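Local coordinates for protein GCN5-related N-acetyltransferase (Brucella melitensis biovar Abortus 2308, PDB 3TCV) that probably transfers an acetyl group from acetyl-coenzyme A to an amine, as other GCN5-related N-acetyltransferases do, with protein N-terminal serine or alanine as possible acceptors, at residues 114-118 / 147-151; 117-122 / 161-167; 144-148 / 181-185. One frame throughout, in Å; residues are numbered along the deposited sequence.

How the contacts relate
Contact 1 lies in the core of the acetyltransferase domain, where strand 110-121 meets helix 142-158 through an amide, a leucine and a phenylalanine ring. Contact 3 uses the same helix, one turn earlier, against the end of helix 173-182; it is also buried, but adds an arginine at its partly exposed end. Contact 2 shares L117 and M118 with contact 1 and runs out from that core to a partly exposed, charged and watered region beside strand 163-169. The three converge on Y164 of contact 2, whose OH is hydrogen-bonded to Q148 OE1 at 2.6 Å, and whose ring packs on F184 of contact 3.

Contact 1: 114-118 / 147-151; sequences RQALM and AQFLF
Q115 and L117 of strand 110-121 enclose the ring of F151 from helix 142-158, one of the helices packed on the mixed sheet of the GNAT fold. Strand and helix run nearly parallel, their local axes 23° apart and 10.3 Å at closest approach. The polar part of the contact belongs to Q115. Its NE2 donates to A147 O, a main-chain carbonyl of the helix, over 3.0 Å and almost straight (170°); the donor sits above the carbonyl plane, while the oxygen lies in the plane of the Q115 amide. The other end of that amide, OE1, accepts from W134 NE1 and touches A147 CB, so both polar atoms of a buried group are satisfied and its rotation is fixed. The apolar part centres on F151. L117 covers one face, with CG 3.8 Å from the ring centroid in a CH-pi contact and CD2 3.5 Å from F151 CD2. L117 CG is anti to its carbonyl carbon (chi1 -67°), which brings the isobutyl group over the ring. F101 meets the same phenylalanine edge-to-face. On the face opposite L117, Q115 NE2 stands over the ring centre, 3.4 Å from F151 CE2.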
ATOM      1  N   ARG B 114      20.999   7.498  -7.199  1.00 16.05           N
ATOM      2  CA  ARG B 114      20.392   7.732  -5.896  1.00 16.50           C
ATOM      3  C   ARG B 114      19.314   6.677  -5.645  1.00 16.25           C
ATOM      4  O   ARG B 114      18.873   6.021  -6.586  1.00 16.16           O
ATOM      5  CB  ARG B 114      19.840   9.174  -5.792  1.00 16.82           C
ATOM      6  CG  ARG B 114      19.094   9.701  -7.005  1.00 17.00           C
ATOM      7  CD  ARG B 114      17.654   9.217  -7.141  1.00 17.10           C
ATOM      8  NE  ARG B 114      16.927   9.939  -8.192  1.00 17.04           N
ATOM      9  CZ  ARG B 114      15.632   9.806  -8.474  1.00 17.33           C
ATOM     10  NH1 ARG B 114      14.883   8.937  -7.813  1.00 17.09           N
ATOM     11  NH2 ARG B 114      15.065  10.562  -9.405  1.00 17.62           N
ATOM     12  N   GLN B 115      18.939   6.511  -4.381  1.00 16.48           N
ATOM     13  CA  GLN B 115      17.906   5.547  -3.981  1.00 16.35           C
ATOM     14  C   GLN B 115      17.388   5.934  -2.601  1.00 16.75           C
ATOM     15  O   GLN B 115      17.996   6.765  -1.940  1.00 17.10           O
ATOM     16  CB  GLN B 115      18.484   4.119  -3.950  1.00 16.48           C
ATOM     17  CG  GLN B 115      19.632   3.903  -2.977  1.00 16.90           C
ATOM     18  CD  GLN B 115      20.282   2.525  -3.087  1.00 17.15           C
ATOM     19  OE1 GLN B 115      20.558   2.053  -4.184  1.00 17.44           O
ATOM     20  NE2 GLN B 115      20.567   1.891  -1.943  1.00 17.01           N
ATOM     21  N   ALA B 116      16.293   5.322  -2.160  1.00 16.28           N
ATOM     22  CA  ALA B 116      15.696   5.702  -0.888  1.00 16.51           C
ATOM     23  C   ALA B 116      15.055   4.542  -0.171  1.00 16.61           C
ATOM     24  O   ALA B 116      14.596   3.575  -0.803  1.00 15.64           O
ATOM     25  CB  ALA B 116      14.666   6.818  -1.117  1.00 16.75           C
ATOM     26  N   LEU B 117      15.058   4.634   1.153  1.00 17.14           N
ATOM     27  CA  LEU B 117      14.180   3.856   2.018  1.00 17.20           C
ATOM     28  C   LEU B 117      12.917   4.682   2.183  1.00 17.60           C
ATOM     29  O   LEU B 117      12.996   5.898   2.457  1.00 18.73           O
ATOM     30  CB  LEU B 117      14.844   3.578   3.372  1.00 17.63           C
ATOM     31  CG  LEU B 117      16.067   2.640   3.316  1.00 17.74           C
ATOM     32  CD1 LEU B 117      16.782   2.620   4.663  1.00 18.58           C
ATOM     33  CD2 LEU B 117      15.660   1.219   2.877  1.00 17.47           C
ATOM     34  N   MET B 118      11.765   4.065   1.959  1.00 17.33           N
ATOM     35  CA  MET B 118      10.513   4.813   1.891  1.00 17.78           C
ATOM     36  C   MET B 118       9.334   3.987   2.351  1.00 18.00           C
ATOM     37  O   MET B 118       9.456   2.798   2.560  1.00 16.93           O
ATOM     38  CB  MET B 118      10.274   5.324   0.461  1.00 18.03           C
ATOM     39  CG  MET B 118      10.152   4.242  -0.600  1.00 18.08           C
ATOM     40  SD  MET B 118      10.151   4.959  -2.268  1.00 18.41           S
ATOM     41  CE  MET B 118       8.424   5.428  -2.341  1.00 18.08           C
ATOM     42  N   ALA B 147      24.544  -1.732  -3.814  1.00 19.75           N
ATOM     43  CA  ALA B 147      23.688  -0.645  -3.327  1.00 18.92           C
ATOM     44  C   ALA B 147      22.389  -1.182  -2.721  1.00 18.68           C
ATOM     45  O   ALA B 147      21.935  -0.731  -1.654  1.00 18.38           O
ATOM     46  CB  ALA B 147      23.368   0.318  -4.448  1.00 18.29           C
ATOM     47  N   GLN B 148      21.804  -2.152  -3.409  1.00 18.60           N
ATOM     48  CA  GLN B 148      20.583  -2.826  -2.947  1.00 18.60           C
ATOM     49  C   GLN B 148      20.893  -3.620  -1.660  1.00 18.36           C
ATOM     50  O   GLN B 148      20.172  -3.495  -0.640  1.00 17.67           O
ATOM     51  CB  GLN B 148      20.045  -3.742  -4.065  1.00 18.69           C
ATOM     52  CG  GLN B 148      18.595  -4.147  -3.995  1.00 19.58           C
ATOM     53  CD  GLN B 148      18.187  -4.850  -2.716  1.00 19.50           C
ATOM     54  OE1 GLN B 148      17.554  -4.251  -1.893  1.00 20.58           O
ATOM     55  NE2 GLN B 148      18.504  -6.120  -2.578  1.00 20.40           N
ATOM     56  N   PHE B 149      21.976  -4.412  -1.724  1.00 18.33           N
ATOM     57  CA  PHE B 149      22.416  -5.265  -0.631  1.00 18.92           C
ATOM     58  C   PHE B 149      22.603  -4.482   0.654  1.00 18.55           C
ATOM     59  O   PHE B 149      22.177  -4.920   1.722  1.00 18.58           O
ATOM     60  CB  PHE B 149      23.747  -5.968  -0.951  1.00 19.60           C
ATOM     61  CG  PHE B 149      24.239  -6.867   0.162  1.00 20.44           C
ATOM     62  CD1 PHE B 149      23.578  -8.052   0.466  1.00 21.10           C
ATOM     63  CD2 PHE B 149      25.332  -6.499   0.938  1.00 21.60           C
ATOM     64  CE1 PHE B 149      24.023  -8.865   1.509  1.00 21.38           C
ATOM     65  CE2 PHE B 149      25.788  -7.307   1.975  1.00 22.17           C
ATOM     66  CZ  PHE B 149      25.135  -8.494   2.258  1.00 21.68           C
ATOM     67  N   LEU B 150      23.284  -3.344   0.571  1.00 18.84           N
ATOM     68  CA  LEU B 150      23.559  -2.566   1.770  1.00 18.99           C
ATOM     69  C   LEU B 150      22.279  -2.089   2.484  1.00 18.98           C
ATOM     70  O   LEU B 150      22.218  -2.085   3.704  1.00 19.79           O
ATOM     71  CB  LEU B 150      24.489  -1.400   1.460  1.00 19.34           C
ATOM     72  CG  LEU B 150      25.948  -1.746   1.131  1.00 20.03           C
ATOM     73  CD1 LEU B 150      26.638  -0.510   0.562  1.00 19.89           C
ATOM     74  CD2 LEU B 150      26.703  -2.330   2.334  1.00 20.79           C
ATOM     75  N   PHE B 151      21.254  -1.691   1.728  1.00 18.35           N
ATOM     76  CA  PHE B 151      19.972  -1.368   2.321  1.00 18.16           C
ATOM     77  C   PHE B 151      19.319  -2.604   2.948  1.00 18.30           C
ATOM     78  O   PHE B 151      18.795  -2.534   4.064  1.00 18.54           O
ATOM     79  CB  PHE B 151      19.019  -0.803   1.261  1.00 17.70           C
ATOM     80  CG  PHE B 151      19.017   0.706   1.123  1.00 17.73           C
ATOM     81  CD1 PHE B 151      19.976   1.526   1.724  1.00 18.22           C
ATOM     82  CD2 PHE B 151      18.043   1.312   0.316  1.00 17.48           C
ATOM     83  CE1 PHE B 151      19.914   2.909   1.560  1.00 18.39           C
ATOM     84  CE2 PHE B 151      17.992   2.688   0.148  1.00 17.69           C
ATOM     85  CZ  PHE B 151      18.940   3.479   0.770  1.00 18.06           C
TER

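Contact 2: 117-122 / 161-167; sequences LMRIDP and YRRYEWE
R119 and E165 join the two segments by a salt bridge, the tight part of the contact. R119 NH1 donates to E165 OE2 over 2.6 Å at 153°, meeting the oxygen from above the carboxylate plane, with the guanidinium and carboxylate planes 20° apart. A bend at chi3 (50°) turns the guanidinium across the glutamate, and the two side chains cross at about a right angle. E165 OE1 is gripped side-on by R163, with NE at 2.9 Å and NH2 at 3.1 Å, so one carboxylate ties two arginines into a network. R119 is partly exposed, whereas E165 is buried, with F190 of the second subunit against it. Two waters bridge the pair: one links R119 NH2 to E165 OE1, the other R119 O to E165 OE2. E167 OE1 approaches R119 CD at 3.6 Å, but no N-H of R119 points at it; its partner is R201, through OE2, while R119 NH1 also pairs with E128.

The looser, drier packing lies away from the salt bridge, in two patches. L117 CD2 reaches the edge of the Y164 ring at 4.4 Å. P122 CA lies 3.6 Å from Y161 OH, which is hydrogen-bonded to P32 O, and I120 CG2 borders the same hydroxyl. Beyond the corner at R119 the chain leaves the sheet; before it, strand 126-134 lies between 117-118 and 163-167 in the central mixed sheet typical of the GNAT fold.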
ATOM      1  N   LEU B 117      15.058   4.634   1.153  1.00 17.14           N
ATOM      2  CA  LEU B 117      14.180   3.856   2.018  1.00 17.20           C
ATOM      3  C   LEU B 117      12.917   4.682   2.183  1.00 17.60           C
ATOM      4  O   LEU B 117      12.996   5.898   2.457  1.00 18.73           O
ATOM      5  CB  LEU B 117      14.844   3.578   3.372  1.00 17.63           C
ATOM      6  CG  LEU B 117      16.067   2.640   3.316  1.00 17.74           C
ATOM      7  CD1 LEU B 117      16.782   2.620   4.663  1.00 18.58           C
ATOM      8  CD2 LEU B 117      15.660   1.219   2.877  1.00 17.47           C
ATOM      9  N   MET B 118      11.765   4.065   1.959  1.00 17.33           N
ATOM     10  CA  MET B 118      10.513   4.813   1.891  1.00 17.78           C
ATOM     11  C   MET B 118       9.334   3.987   2.351  1.00 18.00           C
ATOM     12  O   MET B 118       9.456   2.798   2.560  1.00 16.93           O
ATOM     13  CB  MET B 118      10.274   5.324   0.461  1.00 18.03           C
ATOM     14  CG  MET B 118      10.152   4.242  -0.600  1.00 18.08           C
ATOM     15  SD  MET B 118      10.151   4.959  -2.268  1.00 18.41           S
ATOM     16  CE  MET B 118       8.424   5.428  -2.341  1.00 18.08           C
ATOM     17  N   ARG B 119       8.184   4.633   2.467  1.00 18.99           N
ATOM     18  CA  ARG B 119       6.983   4.014   3.013  1.00 19.84           C
ATOM     19  C   ARG B 119       7.344   3.269   4.289  1.00 19.70           C
ATOM     20  O   ARG B 119       7.032   2.087   4.480  1.00 19.09           O
ATOM     21  CB  ARG B 119       6.303   3.153   1.955  1.00 20.97           C
ATOM     22  CG  ARG B 119       5.840   4.028   0.771  1.00 22.77           C
ATOM     23  CD  ARG B 119       5.159   3.270  -0.349  1.00 23.93           C
ATOM     24  NE  ARG B 119       4.137   2.439   0.217  1.00 24.83           N
ATOM     25  CZ  ARG B 119       4.293   1.154   0.538  1.00 25.92           C
ATOM     26  NH1 ARG B 119       5.429   0.524   0.270  1.00 25.39           N
ATOM     27  NH2 ARG B 119       3.289   0.498   1.124  1.00 28.13           N
ATOM     28  N   ILE B 120       7.994   4.027   5.170  1.00 19.14           N
ATOM     29  CA  ILE B 120       8.589   3.521   6.386  1.00 19.03           C
ATOM     30  C   ILE B 120       7.474   3.253   7.423  1.00 19.60           C
ATOM     31  O   ILE B 120       6.652   4.143   7.717  1.00 19.13           O
ATOM     32  CB  ILE B 120       9.650   4.520   6.922  1.00 19.54           C
ATOM     33  CG1 ILE B 120      10.741   4.807   5.865  1.00 19.17           C
ATOM     34  CG2 ILE B 120      10.290   3.976   8.198  1.00 19.44           C
ATOM     35  CD1 ILE B 120      11.553   6.079   6.121  1.00 19.62           C
ATOM     36  N   ASP B 121       7.407   2.012   7.922  1.00 19.40           N
ATOM     37  CA  ASP B 121       6.399   1.603   8.905  1.00 19.84           C
ATOM     38  C   ASP B 121       7.100   0.906  10.056  1.00 19.91           C
ATOM     39  O   ASP B 121       7.145  -0.319  10.108  1.00 18.23           O
ATOM     40  CB  ASP B 121       5.374   0.665   8.292  1.00 20.17           C
ATOM     41  CG  ASP B 121       4.287   0.248   9.288  1.00 20.64           C
ATOM     42  OD1 ASP B 121       4.348   0.676  10.464  1.00 21.69           O
ATOM     43  OD2 ASP B 121       3.380  -0.509   8.896  1.00 20.92           O
ATOM     44  N   PRO B 122       7.657   1.690  10.988  1.00 20.20           N
ATOM     45  CA  PRO B 122       8.341   1.112  12.151  1.00 20.79           C
ATOM     46  C   PRO B 122       7.435   0.241  13.031  1.00 21.07           C
ATOM     47  O   PRO B 122       7.890  -0.766  13.554  1.00 21.89           O
ATOM     48  CB  PRO B 122       8.804   2.353  12.922  1.00 21.36           C
ATOM     49  CG  PRO B 122       8.917   3.408  11.895  1.00 21.55           C
ATOM     50  CD  PRO B 122       7.772   3.164  10.966  1.00 20.82           C
ATOM     51  N   TYR B 161      13.658  -5.358  10.774  1.00 18.73           N
ATOM     52  CA  TYR B 161      12.335  -5.331  10.125  1.00 18.33           C
ATOM     53  C   TYR B 161      11.886  -6.728   9.662  1.00 17.96           C
ATOM     54  O   TYR B 161      12.676  -7.692   9.666  1.00 18.50           O
ATOM     55  CB  TYR B 161      12.337  -4.319   8.977  1.00 17.99           C
ATOM     56  CG  TYR B 161      12.118  -2.884   9.391  1.00 18.29           C
ATOM     57  CD1 TYR B 161      11.279  -2.041   8.650  1.00 18.04           C
ATOM     58  CD2 TYR B 161      12.752  -2.342  10.496  1.00 19.03           C
ATOM     59  CE1 TYR B 161      11.087  -0.724   9.012  1.00 18.25           C
ATOM     60  CE2 TYR B 161      12.561  -1.021  10.865  1.00 19.21           C
ATOM     61  CZ  TYR B 161      11.734  -0.205  10.128  1.00 18.81           C
ATOM     62  OH  TYR B 161      11.540   1.122  10.480  1.00 18.53           O
ATOM     63  N   ARG B 162      10.590  -6.851   9.340  1.00 17.33           N
ATOM     64  CA  ARG B 162       9.951  -8.130   9.034  1.00 16.91           C
ATOM     65  C   ARG B 162       9.712  -8.313   7.532  1.00 15.94           C
ATOM     66  O   ARG B 162       9.509  -9.418   7.070  1.00 15.29           O
ATOM     67  CB  ARG B 162       8.543  -8.205   9.665  1.00 17.77           C
ATOM     68  CG  ARG B 162       8.436  -8.020  11.147  1.00 18.98           C
ATOM     69  CD  ARG B 162       7.029  -8.361  11.607  1.00 18.92           C
ATOM     70  NE  ARG B 162       6.766  -9.793  11.477  1.00 18.91           N
ATOM     71  CZ  ARG B 162       5.634 -10.339  11.023  1.00 18.93           C
ATOM     72  NH1 ARG B 162       4.608  -9.587  10.610  1.00 18.54           N
ATOM     73  NH2 ARG B 162       5.538 -11.649  10.944  1.00 18.53           N
ATOM     74  N   ARG B 163       9.615  -7.200   6.809  1.00 15.34           N
ATOM     75  CA  ARG B 163       9.143  -7.189   5.418  1.00 14.61           C
ATOM     76  C   ARG B 163       9.795  -6.032   4.675  1.00 14.47           C
ATOM     77  O   ARG B 163       9.751  -4.853   5.134  1.00 14.19           O
ATOM     78  CB  ARG B 163       7.605  -7.048   5.412  1.00 14.41           C
ATOM     79  CG  ARG B 163       6.941  -6.789   4.059  1.00 14.18           C
ATOM     80  CD  ARG B 163       5.439  -6.519   4.170  1.00 14.21           C
ATOM     81  NE  ARG B 163       4.921  -6.087   2.865  1.00 13.99           N
ATOM     82  CZ  ARG B 163       4.714  -6.879   1.818  1.00 13.84           C
ATOM     83  NH1 ARG B 163       4.805  -8.180   1.928  1.00 13.85           N
ATOM     84  NH2 ARG B 163       4.318  -6.369   0.661  1.00 13.98           N
ATOM     85  N   TYR B 164      10.415  -6.358   3.537  1.00 14.41           N
ATOM     86  CA  TYR B 164      11.188  -5.405   2.723  1.00 14.32           C
ATOM     87  C   TYR B 164      10.614  -5.438   1.308  1.00 14.21           C
ATOM     88  O   TYR B 164      10.524  -6.501   0.687  1.00 13.95           O
ATOM     89  CB  TYR B 164      12.641  -5.852   2.754  1.00 14.56           C
ATOM     90  CG  TYR B 164      13.653  -5.018   2.011  1.00 14.87           C
ATOM     91  CD1 TYR B 164      13.798  -3.663   2.255  1.00 15.35           C
ATOM     92  CD2 TYR B 164      14.506  -5.606   1.090  1.00 15.10           C
ATOM     93  CE1 TYR B 164      14.773  -2.938   1.590  1.00 15.77           C
ATOM     94  CE2 TYR B 164      15.486  -4.892   0.426  1.00 15.31           C
ATOM     95  CZ  TYR B 164      15.609  -3.546   0.683  1.00 15.38           C
ATOM     96  OH  TYR B 164      16.581  -2.818   0.033  1.00 16.15           O
ATOM     97  N   GLU B 165      10.119  -4.292   0.849  1.00 14.18           N
ATOM     98  CA  GLU B 165       9.300  -4.257  -0.348  1.00 14.38           C
ATOM     99  C   GLU B 165       9.995  -3.656  -1.553  1.00 14.09           C
ATOM    100  O   GLU B 165      10.825  -2.733  -1.423  1.00 14.33           O
ATOM    101  CB  GLU B 165       8.029  -3.427  -0.099  1.00 14.96           C
ATOM    102  CG  GLU B 165       7.107  -3.939   0.985  1.00 15.24           C
ATOM    103  CD  GLU B 165       6.019  -2.966   1.375  1.00 15.73           C
ATOM    104  OE1 GLU B 165       4.935  -3.466   1.692  1.00 15.83           O
ATOM    105  OE2 GLU B 165       6.253  -1.715   1.412  1.00 16.28           O
ATOM    106  N   TRP B 166       9.560  -4.121  -2.722  1.00 14.21           N
ATOM    107  CA  TRP B 166       9.889  -3.554  -4.035  1.00 14.60           C
ATOM    108  C   TRP B 166       8.593  -3.378  -4.795  1.00 14.70           C
ATOM    109  O   TRP B 166       7.759  -4.265  -4.813  1.00 14.54           O
ATOM    110  CB  TRP B 166      10.794  -4.516  -4.776  1.00 14.62           C
ATOM    111  CG  TRP B 166      11.298  -4.068  -6.126  1.00 14.64           C
ATOM    112  CD1 TRP B 166      10.600  -3.973  -7.322  1.00 14.55           C
ATOM    113  CD2 TRP B 166      12.691  -3.749  -6.467  1.00 14.68           C
ATOM    114  NE1 TRP B 166      11.445  -3.573  -8.350  1.00 14.72           N
ATOM    115  CE2 TRP B 166      12.704  -3.408  -7.883  1.00 14.58           C
ATOM    116  CE3 TRP B 166      13.879  -3.644  -5.740  1.00 14.51           C
ATOM    117  CZ2 TRP B 166      13.882  -3.025  -8.537  1.00 14.69           C
ATOM    118  CZ3 TRP B 166      15.042  -3.258  -6.413  1.00 14.54           C
ATOM    119  CH2 TRP B 166      15.043  -2.962  -7.776  1.00 14.62           C
ATOM    120  N   GLU B 167       8.372  -2.202  -5.378  1.00 14.84           N
ATOM    121  CA  GLU B 167       7.210  -1.995  -6.255  1.00 15.71           C
ATOM    122  C   GLU B 167       7.680  -1.236  -7.483  1.00 15.89           C
ATOM    123  O   GLU B 167       8.598  -0.378  -7.411  1.00 17.20           O
ATOM    124  CB  GLU B 167       6.059  -1.241  -5.557  1.00 16.03           C
ATOM    125  CG  GLU B 167       6.488  -0.027  -4.742  1.00 16.51           C
ATOM    126  CD  GLU B 167       5.444   1.068  -4.597  1.00 16.83           C
ATOM    127  OE1 GLU B 167       5.552   1.825  -3.590  1.00 17.65           O
ATOM    128  OE2 GLU B 167       4.557   1.222  -5.469  1.00 16.49           O
TER
HETATM  129  O   HOH W   1       2.750  -1.994   2.436  1.00 25.18           O
HETATM  130  O   HOH W   2       5.900  -0.144   3.728  1.00 26.58           O

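Contact 3: 144-148 / 181-185; sequences ATEAQ and RFGFR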
ATOM      1  N   ALA B 144      25.731  -1.634  -8.336  1.00 18.24           N
ATOM      2  CA  ALA B 144      24.255  -1.550  -8.264  1.00 18.21           C
ATOM      3  C   ALA B 144      23.682  -2.653  -7.382  1.00 17.87           C
ATOM      4  O   ALA B 144      22.821  -2.387  -6.532  1.00 17.45           O
ATOM      5  CB  ALA B 144      23.620  -1.626  -9.660  1.00 18.25           C
ATOM      6  N   THR B 145      24.191  -3.874  -7.541  1.00 17.70           N
ATOM      7  CA  THR B 145      23.742  -4.971  -6.694  1.00 17.87           C
ATOM      8  C   THR B 145      24.119  -4.680  -5.237  1.00 18.34           C
ATOM      9  O   THR B 145      23.319  -4.889  -4.338  1.00 18.01           O
ATOM     10  CB  THR B 145      24.305  -6.329  -7.162  1.00 17.93           C
ATOM     11  OG1 THR B 145      23.687  -6.696  -8.404  1.00 17.74           O
ATOM     12  CG2 THR B 145      24.104  -7.450  -6.098  1.00 18.03           C
ATOM     13  N   GLU B 146      25.333  -4.190  -5.002  1.00 19.27           N
ATOM     14  CA  GLU B 146      25.755  -3.886  -3.625  1.00 20.36           C
ATOM     15  C   GLU B 146      24.975  -2.710  -3.000  1.00 20.18           C
ATOM     16  O   GLU B 146      24.747  -2.718  -1.791  1.00 20.25           O
ATOM     17  CB  GLU B 146      27.274  -3.670  -3.535  1.00 21.29           C
ATOM     18  CG  GLU B 146      27.778  -3.627  -2.105  1.00 22.06           C
ATOM     19  CD  GLU B 146      29.290  -3.461  -2.038  1.00 23.96           C
ATOM     20  OE1 GLU B 146      29.844  -2.621  -2.777  1.00 24.46           O
ATOM     21  OE2 GLU B 146      29.923  -4.168  -1.235  1.00 25.74           O
ATOM     22  N   ALA B 147      24.544  -1.732  -3.814  1.00 19.75           N
ATOM     23  CA  ALA B 147      23.688  -0.645  -3.327  1.00 18.92           C
ATOM     24  C   ALA B 147      22.389  -1.182  -2.721  1.00 18.68           C
ATOM     25  O   ALA B 147      21.935  -0.731  -1.654  1.00 18.38           O
ATOM     26  CB  ALA B 147      23.368   0.318  -4.448  1.00 18.29           C
ATOM     27  N   GLN B 148      21.804  -2.152  -3.409  1.00 18.60           N
ATOM     28  CA  GLN B 148      20.583  -2.826  -2.947  1.00 18.60           C
ATOM     29  C   GLN B 148      20.893  -3.620  -1.660  1.00 18.36           C
ATOM     30  O   GLN B 148      20.172  -3.495  -0.640  1.00 17.67           O
ATOM     31  CB  GLN B 148      20.045  -3.742  -4.065  1.00 18.69           C
ATOM     32  CG  GLN B 148      18.595  -4.147  -3.995  1.00 19.58           C
ATOM     33  CD  GLN B 148      18.187  -4.850  -2.716  1.00 19.50           C
ATOM     34  OE1 GLN B 148      17.554  -4.251  -1.893  1.00 20.58           O
ATOM     35  NE2 GLN B 148      18.504  -6.120  -2.578  1.00 20.40           N
ATOM     36  N   ARG B 181      15.605 -11.100  -9.680  1.00 15.80           N
ATOM     37  CA  ARG B 181      17.039 -11.433  -9.577  1.00 15.99           C
ATOM     38  C   ARG B 181      17.542 -11.187  -8.154  1.00 15.74           C
ATOM     39  O   ARG B 181      18.309 -11.984  -7.605  1.00 15.89           O
ATOM     40  CB  ARG B 181      17.871 -10.595 -10.570  1.00 16.49           C
ATOM     41  CG  ARG B 181      19.384 -10.659 -10.308  1.00 16.81           C
ATOM     42  CD  ARG B 181      20.237 -10.037 -11.415  1.00 17.31           C
ATOM     43  NE  ARG B 181      21.662 -10.005 -11.040  1.00 17.66           N
ATOM     44  CZ  ARG B 181      22.231  -9.137 -10.208  1.00 17.68           C
ATOM     45  NH1 ARG B 181      21.523  -8.188  -9.587  1.00 17.08           N
ATOM     46  NH2 ARG B 181      23.524  -9.265  -9.944  1.00 18.01           N
ATOM     47  N   PHE B 182      17.100 -10.087  -7.550  1.00 15.45           N
ATOM     48  CA  PHE B 182      17.509  -9.705  -6.212  1.00 15.25           C
ATOM     49  C   PHE B 182      16.930 -10.646  -5.141  1.00 15.27           C
ATOM     50  O   PHE B 182      17.323 -10.578  -3.973  1.00 15.51           O
ATOM     51  CB  PHE B 182      17.105  -8.253  -5.911  1.00 15.17           C
ATOM     52  CG  PHE B 182      18.008  -7.192  -6.513  1.00 15.33           C
ATOM     53  CD1 PHE B 182      19.382  -7.330  -6.548  1.00 15.38           C
ATOM     54  CD2 PHE B 182      17.461  -6.011  -7.014  1.00 15.13           C
ATOM     55  CE1 PHE B 182      20.189  -6.323  -7.057  1.00 15.82           C
ATOM     56  CE2 PHE B 182      18.276  -5.007  -7.562  1.00 15.21           C
ATOM     57  CZ  PHE B 182      19.643  -5.168  -7.588  1.00 15.57           C
ATOM     58  N   GLY B 183      15.966 -11.489  -5.529  1.00 15.11           N
ATOM     59  CA  GLY B 183      15.357 -12.471  -4.640  1.00 14.97           C
ATOM     60  C   GLY B 183      14.030 -12.048  -4.014  1.00 14.50           C
ATOM     61  O   GLY B 183      13.506 -12.768  -3.164  1.00 14.83           O
ATOM     62  N   PHE B 184      13.472 -10.901  -4.427  1.00 13.84           N
ATOM     63  CA  PHE B 184      12.125 -10.485  -3.965  1.00 13.66           C
ATOM     64  C   PHE B 184      11.133 -11.457  -4.569  1.00 13.78           C
ATOM     65  O   PHE B 184      11.302 -11.875  -5.729  1.00 13.97           O
ATOM     66  CB  PHE B 184      11.762  -9.059  -4.390  1.00 13.53           C
ATOM     67  CG  PHE B 184      12.579  -7.968  -3.752  1.00 13.38           C
ATOM     68  CD1 PHE B 184      12.104  -7.290  -2.624  1.00 13.64           C
ATOM     69  CD2 PHE B 184      13.803  -7.575  -4.282  1.00 13.73           C
ATOM     70  CE1 PHE B 184      12.832  -6.247  -2.053  1.00 13.37           C
ATOM     71  CE2 PHE B 184      14.532  -6.559  -3.703  1.00 13.82           C
ATOM     72  CZ  PHE B 184      14.065  -5.888  -2.585  1.00 13.83           C
ATOM     73  N   ARG B 185      10.079 -11.786  -3.822  1.00 15.02           N
ATOM     74  CA  ARG B 185       9.048 -12.699  -4.291  0.70 15.32           C
ATOM     75  C   ARG B 185       7.818 -11.910  -4.715  1.00 14.70           C
ATOM     76  O   ARG B 185       7.351 -11.079  -3.980  1.00 14.35           O
ATOM     77  CB  ARG B 185       8.674 -13.645  -3.152  0.70 16.07           C
ATOM     78  CG  ARG B 185       7.691 -14.740  -3.501  0.70 17.02           C
ATOM     79  CD  ARG B 185       7.408 -15.613  -2.292  0.70 17.88           C
ATOM     80  NE  ARG B 185       8.617 -16.275  -1.835  0.70 18.77           N
ATOM     81  CZ  ARG B 185       9.050 -17.477  -2.227  0.70 20.05           C
ATOM     82  NH1 ARG B 185      10.187 -17.959  -1.730  0.70 20.66           N
ATOM     83  NH2 ARG B 185       8.362 -18.211  -3.083  0.70 20.80           N
TER
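T145 OG1 is gripped by both terminal nitrogens of R181, NH1 at 2.9 Å and NH2 at 3.0 Å, where helix 142-158 of the GNAT fold meets the C-terminal end of helix 173-182. The hydroxyl lies in the guanidinium plane, and the bonds are bent to 147° and 141°, as expected when one atom is shared end-on. R181 reaches it with its chain extended from CG to NE, and its guanidinium also makes a cation-pi contact with W223 of helix 213-224. Beside this grip, F182 lies against helix 142-158. Its ring turns an edge to T145 OG1 and a face to Q148, whose CG sits over the ring centre, 3.7 Å from the centroid in a CH-pi contact. The bend at chi2 (-57°) lets Q148 cover F182 with its CG and still carry its amide on to F184 and Y164. G183, the first residue to leave helical angles, takes a positive phi in a Schellman motif; the chain then departs from the helix, and F184 reaches back to Q148 with its ring alone. There Q148 OE1, hydrogen-bonded to Y164, lies at the edge of the F184 ring, 3.9 Å from CZ.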